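Local coordinates for hypothetical protein AF1796 (Archaeoglobus fulgidus, PDB 1VIM), which is of unknown function but belongs to the PHI subfamily of SIS proteins, and so probably binds a sugar phosphate and may act as an isomerase, at residues 39-44 with 171-176; 48-53 with 72-77; 117-122 with 132-137. All blocks are in the same frame, centred on the assembly; numbering follows the deposited sequence.

Interaction 1 of 3, residues 39-44 with 171-176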
loop_
_atom_site.group_PDB
_atom_site.type_symbol
_atom_site.label_atom_id
_atom_site.label_comp_id
_atom_site.label_asym_id
_atom_site.label_seq_id
_atom_site.Cartn_x
_atom_site.Cartn_y
_atom_site.Cartn_z
ATOM N N GLU A 39 21.840 6.970 21.266
ATOM C CA GLU A 39 22.379 7.463 19.984
ATOM C C GLU A 39 21.284 7.467 18.913
ATOM O O GLU A 39 21.188 8.390 18.092
ATOM C CB GLU A 39 23.564 6.611 19.508
ATOM C CG GLU A 39 24.808 6.755 20.373
ATOM C CD GLU A 39 25.806 5.635 20.146
ATOM O OE1 GLU A 39 25.584 4.791 19.241
ATOM O OE2 GLU A 39 26.823 5.599 20.884
ATOM N N MET A 40 20.466 6.417 18.911
ATOM C CA MET A 40 19.339 6.350 17.969
ATOM C C MET A 40 18.337 7.478 18.208
ATOM O O MET A 40 17.915 8.158 17.266
ATOM C CB MET A 40 18.646 4.980 18.052
ATOM C CG MET A 40 17.416 4.861 17.161
ATOM S SD MET A 40 16.829 3.159 17.113
ATOM C CE MET A 40 15.471 3.307 15.921
ATOM N N ILE A 41 17.971 7.700 19.476
ATOM C CA ILE A 41 17.080 8.817 19.808
ATOM C C ILE A 41 17.678 10.149 19.368
ATOM O O ILE A 41 16.995 10.988 18.786
ATOM C CB ILE A 41 16.753 8.841 21.319
ATOM C CG1 ILE A 41 15.869 7.640 21.640
ATOM C CG2 ILE A 41 16.011 10.140 21.719
ATOM C CD1 ILE A 41 15.644 7.414 23.133
ATOM N N LYS A 42 18.971 10.348 19.646
ATOM C CA LYS A 42 19.643 11.574 19.252
ATOM C C LYS A 42 19.570 11.831 17.735
ATOM O O LYS A 42 19.278 12.961 17.311
ATOM C CB LYS A 42 21.102 11.565 19.720
ATOM C CG LYS A 42 21.874 12.822 19.358
ATOM N N LEU A 43 19.811 10.796 16.917
ATOM C CA LEU A 43 19.716 10.976 15.460
ATOM C C LEU A 43 18.285 11.262 15.011
ATOM O O LEU A 43 18.052 12.108 14.134
ATOM C CB LEU A 43 20.273 9.780 14.682
ATOM C CG LEU A 43 21.779 9.528 14.690
ATOM C CD1 LEU A 43 22.128 8.532 13.596
ATOM C CD2 LEU A 43 22.542 10.819 14.462
ATOM N N ILE A 44 17.313 10.546 15.577
ATOM C CA ILE A 44 15.914 10.830 15.252
ATOM C C ILE A 44 15.545 12.285 15.591
ATOM O O ILE A 44 14.879 12.973 14.821
ATOM C CB ILE A 44 14.969 9.808 15.968
ATOM C CG1 ILE A 44 15.042 8.449 15.252
ATOM C CG2 ILE A 44 13.517 10.318 15.995
ATOM C CD1 ILE A 44 14.419 7.280 16.099
ATOM N N ASP A 171 8.267 -0.025 19.964
ATOM C CA ASP A 171 7.228 0.513 20.847
ATOM C C ASP A 171 7.819 0.930 22.203
ATOM O O ASP A 171 7.397 1.943 22.785
ATOM C CB ASP A 171 6.105 -0.482 21.087
ATOM C CG ASP A 171 5.184 -0.614 19.929
ATOM O OD1 ASP A 171 4.943 0.368 19.201
ATOM O OD2 ASP A 171 4.630 -1.708 19.707
ATOM N N ALA A 172 8.841 0.221 22.669
ATOM C CA ALA A 172 9.554 0.629 23.889
ATOM C C ALA A 172 10.277 1.958 23.689
ATOM O O ALA A 172 10.310 2.822 24.599
ATOM C CB ALA A 172 10.538 -0.442 24.327
ATOM N N LEU A 173 10.872 2.132 22.510
ATOM C CA LEU A 173 11.557 3.359 22.169
ATOM C C LEU A 173 10.558 4.526 22.157
ATOM O O LEU A 173 10.872 5.621 22.640
ATOM C CB LEU A 173 12.268 3.188 20.814
ATOM C CG LEU A 173 13.154 4.338 20.385
ATOM C CD1 LEU A 173 14.426 4.273 21.195
ATOM C CD2 LEU A 173 13.488 4.126 18.920
ATOM N N VAL A 174 9.363 4.300 21.616
ATOM C CA VAL A 174 8.310 5.323 21.639
ATOM C C VAL A 174 7.989 5.720 23.079
ATOM O O VAL A 174 7.875 6.895 23.381
ATOM C CB VAL A 174 7.038 4.832 20.896
ATOM C CG1 VAL A 174 5.841 5.709 21.222
ATOM C CG2 VAL A 174 7.283 4.857 19.402
ATOM N N ALA A 175 7.835 4.742 23.973
ATOM C CA ALA A 175 7.565 5.035 25.376
ATOM C C ALA A 175 8.663 5.938 25.945
ATOM O O ALA A 175 8.384 6.874 26.708
ATOM C CB ALA A 175 7.475 3.744 26.142
ATOM N N GLU A 176 9.911 5.644 25.610
ATOM C CA GLU A 176 11.049 6.413 26.113
ATOM C C GLU A 176 11.042 7.836 25.575
ATOM O O GLU A 176 11.238 8.802 26.331
ATOM C CB GLU A 176 12.340 5.697 25.736
ATOM C CG GLU A 176 13.605 6.413 26.184
ATOM C CD GLU A 176 13.773 6.479 27.694
ATOM O OE1 GLU A 176 13.137 5.689 28.431
ATOM O OE2 GLU A 176 14.575 7.344 28.131
#
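Leu-173 reaches from helix 160-181 into the flank of helix 34-46, where Met-40, Ile-41 and Ile-44 receive it. This is helix-helix packing inside the alpha-beta-alpha sandwich of a SIS domain. The axes of the short segments stay 11.5 Å apart at closest approach and cross at -69°, so the gap is bridged by side chains and not by backbone.

Leu-173 carries the contact from CB to tip: its CB points at helix 34-46, and chi1 of -174° turns CG away from the backbone N, carrying the fork forward until its two methyls part between neighbouring residues. CD1 goes to Ile-41: it lies 3.7 Å from Ile-41 CG1 and almost as near to Ile-41 CD1, the two side chains sliding past one another in opposite directions. CD2 takes the other side and meets the end of Met-40, 3.7 Å from its CE and 3.9 Å from its SD. Ile-44 CD1 touches the same CD2 more loosely. Met-40 gets there because its chain is fully extended; the same end, SD and CE, also packs on Val-120 and Val-122 of the sheet.

Glu-176, one helical turn on, offers only its aliphatic part to this contact. Its chain bends at chi2 (66°), and the carboxylate is held elsewhere: OE2 bonds His-11 of the second subunit and Gln-180, OE1 the backbone N of Leu-14 of that subunit. The apolar seam thus ends beside a subunit interface, where Glu-176 CG lies 3.8 Å from Ile-41 CD1, the two side chains at about a right angle.

Interaction 2 of 3, residues 48-53 with 72-77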
loop_
_atom_site.group_PDB
_atom_site.type_symbol
_atom_site.label_atom_id
_atom_site.label_comp_id
_atom_site.label_asym_id
_atom_site.label_seq_id
_atom_site.Cartn_x
_atom_site.Cartn_y
_atom_site.Cartn_z
ATOM N N ARG A 48 16.544 16.487 10.082
ATOM C CA ARG A 48 15.488 17.303 9.505
ATOM C C ARG A 48 14.185 16.516 9.407
ATOM O O ARG A 48 13.136 16.983 9.834
ATOM C CB ARG A 48 15.925 17.757 8.129
ATOM C CG ARG A 48 14.887 18.550 7.372
ATOM C CD ARG A 48 15.302 18.896 5.927
ATOM N NE ARG A 48 15.094 17.719 5.092
ATOM C CZ ARG A 48 14.500 17.710 3.906
ATOM N NH1 ARG A 48 14.100 18.849 3.316
ATOM N NH2 ARG A 48 14.302 16.530 3.306
ATOM N N SER A 49 14.266 15.315 8.831
ATOM C CA SER A 49 13.124 14.416 8.761
ATOM C C SER A 49 13.615 12.987 8.775
ATOM O O SER A 49 14.794 12.730 8.551
ATOM C CB SER A 49 12.255 14.651 7.535
ATOM O OG SER A 49 12.067 15.996 7.187
ATOM N N ILE A 50 12.703 12.075 9.107
ATOM C CA ILE A 50 13.012 10.671 9.293
ATOM C C ILE A 50 12.327 9.903 8.178
ATOM O O ILE A 50 11.148 10.119 7.884
ATOM C CB ILE A 50 12.512 10.168 10.674
ATOM C CG1 ILE A 50 13.130 11.024 11.792
ATOM C CG2 ILE A 50 12.828 8.677 10.855
ATOM C CD1 ILE A 50 12.112 11.606 12.737
ATOM N N PHE A 51 13.093 9.007 7.562
ATOM C CA PHE A 51 12.556 8.115 6.555
ATOM C C PHE A 51 12.699 6.703 7.081
ATOM O O PHE A 51 13.729 6.391 7.721
ATOM C CB PHE A 51 13.350 8.246 5.253
ATOM C CG PHE A 51 13.159 9.564 4.527
ATOM C CD1 PHE A 51 13.614 10.776 5.062
ATOM C CD2 PHE A 51 12.566 9.592 3.267
ATOM C CE1 PHE A 51 13.430 11.974 4.374
ATOM C CE2 PHE A 51 12.415 10.775 2.566
ATOM C CZ PHE A 51 12.821 11.961 3.116
ATOM N N VAL A 52 11.715 5.836 6.820
ATOM C CA VAL A 52 11.807 4.448 7.295
ATOM C C VAL A 52 11.662 3.469 6.147
ATOM O O VAL A 52 10.965 3.754 5.149
ATOM C CB VAL A 52 10.779 4.108 8.387
ATOM C CG1 VAL A 52 10.843 5.132 9.508
ATOM C CG2 VAL A 52 9.384 3.978 7.785
ATOM N N ILE A 53 12.312 2.307 6.271
ATOM C CA ILE A 53 12.175 1.272 5.241
ATOM C C ILE A 53 12.332 -0.109 5.833
ATOM O O ILE A 53 13.192 -0.326 6.692
ATOM C CB ILE A 53 13.179 1.473 4.070
ATOM C CG1 ILE A 53 12.938 0.421 2.968
ATOM C CG2 ILE A 53 14.638 1.398 4.563
ATOM C CD1 ILE A 53 13.719 0.674 1.719
ATOM N N LEU A 72 4.053 11.398 17.557
ATOM C CA LEU A 72 4.935 12.129 18.470
ATOM C C LEU A 72 5.305 13.521 17.963
ATOM O O LEU A 72 5.954 14.299 18.707
ATOM C CB LEU A 72 6.211 11.315 18.731
ATOM C CG LEU A 72 6.016 9.972 19.443
ATOM C CD1 LEU A 72 7.337 9.205 19.467
ATOM C CD2 LEU A 72 5.539 10.186 20.836
ATOM N N GLY A 73 4.944 13.826 16.716
ATOM C CA GLY A 73 5.174 15.151 16.153
ATOM C C GLY A 73 6.390 15.271 15.261
ATOM O O GLY A 73 6.727 16.381 14.841
ATOM N N TYR A 74 7.024 14.145 14.912
ATOM C CA TYR A 74 8.141 14.202 13.972
ATOM C C TYR A 74 7.649 14.330 12.536
ATOM O O TYR A 74 6.515 13.925 12.202
ATOM C CB TYR A 74 9.030 12.948 14.070
ATOM C CG TYR A 74 9.778 12.821 15.378
ATOM C CD1 TYR A 74 10.935 13.553 15.599
ATOM C CD2 TYR A 74 9.322 11.984 16.388
ATOM C CE1 TYR A 74 11.624 13.458 16.802
ATOM C CE2 TYR A 74 10.013 11.866 17.602
ATOM C CZ TYR A 74 11.159 12.607 17.791
ATOM O OH TYR A 74 11.852 12.492 18.977
ATOM N N THR A 75 8.528 14.829 11.680
ATOM C CA THR A 75 8.312 14.807 10.247
ATOM C C THR A 75 8.916 13.497 9.738
ATOM O O THR A 75 10.129 13.281 9.799
ATOM C CB THR A 75 9.000 15.994 9.580
ATOM O OG1 THR A 75 8.394 17.196 10.087
ATOM C CG2 THR A 75 8.710 16.013 8.099
ATOM N N VAL A 76 8.051 12.618 9.256
ATOM C CA VAL A 76 8.455 11.242 8.979
ATOM C C VAL A 76 7.782 10.740 7.707
ATOM O O VAL A 76 6.661 11.111 7.392
ATOM C CB VAL A 76 8.168 10.317 10.197
ATOM C CG1 VAL A 76 6.720 10.367 10.603
ATOM C CG2 VAL A 76 8.646 8.890 9.979
ATOM N N TYR A 77 8.483 9.849 7.012
ATOM C CA TYR A 77 7.991 9.262 5.754
ATOM C C TYR A 77 8.399 7.821 5.678
ATOM O O TYR A 77 9.389 7.402 6.270
ATOM C CB TYR A 77 8.600 9.977 4.549
ATOM C CG TYR A 77 8.450 11.460 4.600
ATOM C CD1 TYR A 77 7.238 12.066 4.308
ATOM C CD2 TYR A 77 9.555 12.265 4.948
ATOM C CE1 TYR A 77 7.152 13.522 4.382
ATOM C CE2 TYR A 77 9.463 13.632 5.013
ATOM C CZ TYR A 77 8.296 14.228 4.753
ATOM O OH TYR A 77 8.373 15.621 4.813
HETATM O O HOH W 1 11.310 15.575 12.393
HETATM O O HOH W 2 11.010 16.752 4.881
#
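The ring of Phe-51 has Tyr-77 over one face: Tyr-77 CD2 sits 3.8 Å from Phe-51 CZ, displaced toward the rim. The two ring planes are inclined at 50° with centroids 5.2 Å apart, an oblique pairing. Farther round the Tyr-77 ring, CE2 comes up to Ser-49 CB, while water 2 joins the phenol OH to Ser-49 OG. The same water lies above one face of the Arg-48 guanidinium, whose NH2 is in a salt bridge with Asp-91. Tyr-74 has water 1 at its ring edge, in plane; Ile-50 CD1 approaches that ring obliquely and rests 3.6 Å from Tyr-74 CB. The phenol of Tyr-74 is held outside the contact, by Asp-45, and Lys-181 makes a cation-pi contact with the ring.

Between these groups the two backbones pair in parallel register. Ile-50 N gives a nearly straight bond to Thr-75 O (2.9 Å, 165°). Tyr-77 N then bonds Ile-50 O at 2.8 Å, and Val-52 N bonds Tyr-77 O. Before the pairing begins, water 1 accepts from Thr-75 N and gives a weak bond to Arg-48 O. Phe-51 and Tyr-77 share one face of the sheet; on the other, Val-76 CG2, placed anti to its own N by a chi1 of 56° for CG1, lies 4.1 Å from Ile-50 CB.

Gly-73, with positive phi, ends helix 56-71 in a Schellman motif and turns the chain toward strand 76-78. Strand 50-53, that helix and strand 76-78 make a beta-alpha-beta crossover, consistent with the Rossmann-like parallel sheet of SIS domains.

Interaction 3 of 3, residues 117-122 with 132-137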
loop_
_atom_site.group_PDB
_atom_site.type_symbol
_atom_site.label_atom_id
_atom_site.label_comp_id
_atom_site.label_asym_id
_atom_site.label_seq_id
_atom_site.Cartn_x
_atom_site.Cartn_y
_atom_site.Cartn_z
ATOM N N SER A 117 22.489 11.129 3.683
ATOM C CA SER A 117 21.656 10.849 4.837
ATOM C C SER A 117 22.392 9.996 5.855
ATOM O O SER A 117 23.242 9.175 5.494
ATOM C CB SER A 117 20.388 10.127 4.356
ATOM O OG SER A 117 19.527 9.682 5.423
ATOM N N LYS A 118 22.029 10.145 7.120
ATOM C CA LYS A 118 22.484 9.204 8.135
ATOM C C LYS A 118 21.597 7.951 8.119
ATOM O O LYS A 118 20.487 7.970 7.561
ATOM C CB LYS A 118 22.511 9.865 9.520
ATOM C CG LYS A 118 23.622 10.953 9.596
ATOM C CD LYS A 118 23.732 11.565 10.949
ATOM C CE LYS A 118 24.772 12.673 10.935
ATOM N NZ LYS A 118 24.955 13.174 12.334
ATOM N N LEU A 119 22.078 6.875 8.741
ATOM C CA LEU A 119 21.395 5.590 8.705
ATOM C C LEU A 119 21.444 4.931 10.071
ATOM O O LEU A 119 22.517 4.829 10.686
ATOM C CB LEU A 119 22.057 4.679 7.659
ATOM C CG LEU A 119 21.603 3.217 7.572
ATOM C CD1 LEU A 119 20.129 3.097 7.113
ATOM C CD2 LEU A 119 22.516 2.403 6.621
ATOM N N VAL A 120 20.274 4.536 10.557
ATOM C CA VAL A 120 20.142 3.668 11.706
ATOM C C VAL A 120 19.727 2.312 11.196
ATOM O O VAL A 120 18.709 2.194 10.500
ATOM C CB VAL A 120 19.087 4.166 12.708
ATOM C CG1 VAL A 120 18.931 3.189 13.857
ATOM C CG2 VAL A 120 19.407 5.572 13.195
ATOM N N ALA A 121 20.490 1.278 11.558
ATOM C CA ALA A 121 20.140 -0.090 11.189
ATOM C C ALA A 121 19.543 -0.780 12.390
ATOM O O ALA A 121 20.190 -0.879 13.417
ATOM C CB ALA A 121 21.373 -0.849 10.668
ATOM N N VAL A 122 18.306 -1.261 12.257
ATOM C CA VAL A 122 17.666 -2.096 13.272
ATOM C C VAL A 122 17.752 -3.518 12.737
ATOM O O VAL A 122 17.047 -3.875 11.786
ATOM C CB VAL A 122 16.204 -1.693 13.539
ATOM C CG1 VAL A 122 15.593 -2.605 14.590
ATOM C CG2 VAL A 122 16.112 -0.226 13.952
ATOM N N LYS A 132 27.164 -2.367 8.510
ATOM C CA LYS A 132 28.442 -1.750 8.141
ATOM C C LYS A 132 28.303 -0.360 7.563
ATOM O O LYS A 132 29.226 0.443 7.672
ATOM C CB LYS A 132 29.257 -2.653 7.202
ATOM C CG LYS A 132 29.730 -3.933 7.870
ATOM C CD LYS A 132 30.621 -4.752 6.951
ATOM C CE LYS A 132 29.833 -5.433 5.866
ATOM N NZ LYS A 132 30.735 -6.227 4.973
ATOM N N MET A 133 27.154 -0.056 6.956
ATOM C CA MET A 133 26.873 1.262 6.407
ATOM C C MET A 133 26.315 2.252 7.429
ATOM O O MET A 133 26.239 3.447 7.147
ATOM C CB MET A 133 25.823 1.142 5.285
ATOM C CG MET A 133 26.388 0.655 3.965
ATOM S SD MET A 133 25.154 0.745 2.650
ATOM C CE MET A 133 24.107 -0.534 3.135
ATOM N N ALA A 134 25.926 1.764 8.598
ATOM C CA ALA A 134 25.062 2.542 9.483
ATOM C C ALA A 134 25.840 3.450 10.397
ATOM O O ALA A 134 26.939 3.117 10.837
ATOM C CB ALA A 134 24.225 1.615 10.322
ATOM N N ASP A 135 25.254 4.595 10.699
ATOM C CA ASP A 135 25.801 5.458 11.728
ATOM C C ASP A 135 25.547 4.929 13.124
ATOM O O ASP A 135 26.376 5.136 14.040
ATOM C CB ASP A 135 25.222 6.861 11.555
ATOM C CG ASP A 135 25.618 7.454 10.249
ATOM O OD1 ASP A 135 24.880 7.315 9.258
ATOM O OD2 ASP A 135 26.698 8.082 10.099
ATOM N N VAL A 136 24.402 4.268 13.309
ATOM C CA VAL A 136 24.018 3.654 14.569
ATOM C C VAL A 136 23.482 2.278 14.218
ATOM O O VAL A 136 22.613 2.136 13.333
ATOM C CB VAL A 136 22.907 4.458 15.299
ATOM C CG1 VAL A 136 22.403 3.717 16.502
ATOM C CG2 VAL A 136 23.423 5.845 15.703
ATOM N N VAL A 137 24.036 1.265 14.869
ATOM C CA VAL A 137 23.629 -0.120 14.673
ATOM C C VAL A 137 22.881 -0.535 15.932
ATOM O O VAL A 137 23.494 -0.714 16.997
ATOM C CB VAL A 137 24.851 -1.026 14.437
ATOM C CG1 VAL A 137 24.433 -2.486 14.291
ATOM C CG2 VAL A 137 25.654 -0.519 13.239
#
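Asp-135 grips the backbone of Leu-119 twice. Its OD1 accepts Leu-119 N at 2.9 Å on the anti side of the carboxylate, 16° out of plane, and its own N donates to Leu-119 O at 2.7 Å, a short but bent bond (133°). The same carbonyl takes a second donor, Val-136 N, at a longer 3.3 Å. Beyond this the pairing is regular parallel: Ala-121, two residues on from Leu-119, gives its N to Val-136 O at 2.9 Å, and Val-120 CA sits against that oxygen in a CA-H...O contact.

Chi1 of -63° sets the Asp-135 carboxylate beside its own N, bringing OD1 close to Lys-118 CA as well; Lys-113 of helix 103-115 forms a salt bridge with this oxygen. Beyond these bonds lie apolar groups. Leu-119 CD2 comes obliquely onto Met-133 CB at 3.8 Å, Ala-121 CB meets Ala-134 CB at the same distance, and on the opposite face Val-120 CG2 lies loosely beside Val-136 CB.

The carboxylate thus stands in for a backbone acceptor at the start of edge strand 136-139, and the nearby Lys-113 ammonium probably helps keep it ionised.

Interaction 1 packs helix 34-46 between the sheet and helix 160-181, and that first helix touches both strand pairs. Ile-44 CG2 lies 3.7 Å from Tyr-74 CZ in interaction 2, while Leu-43 CD1 lies 3.7 Å from Val-136 CG2 in interaction 3 and Leu-43 CD2 3.8 Å from Lys-118 CD. Interactions 2 and 3 hold opposite edges of the same five-stranded parallel sheet; their centres are about 15 Å apart and their nearest atoms about 6 Å, with strand 92-96 between them. A bound formic acid molecule, probably from the crystallisation liquor, comes within about 4 Å of the Phe-51 side chain (nearest atoms) and may mark a pocket beside interaction 2.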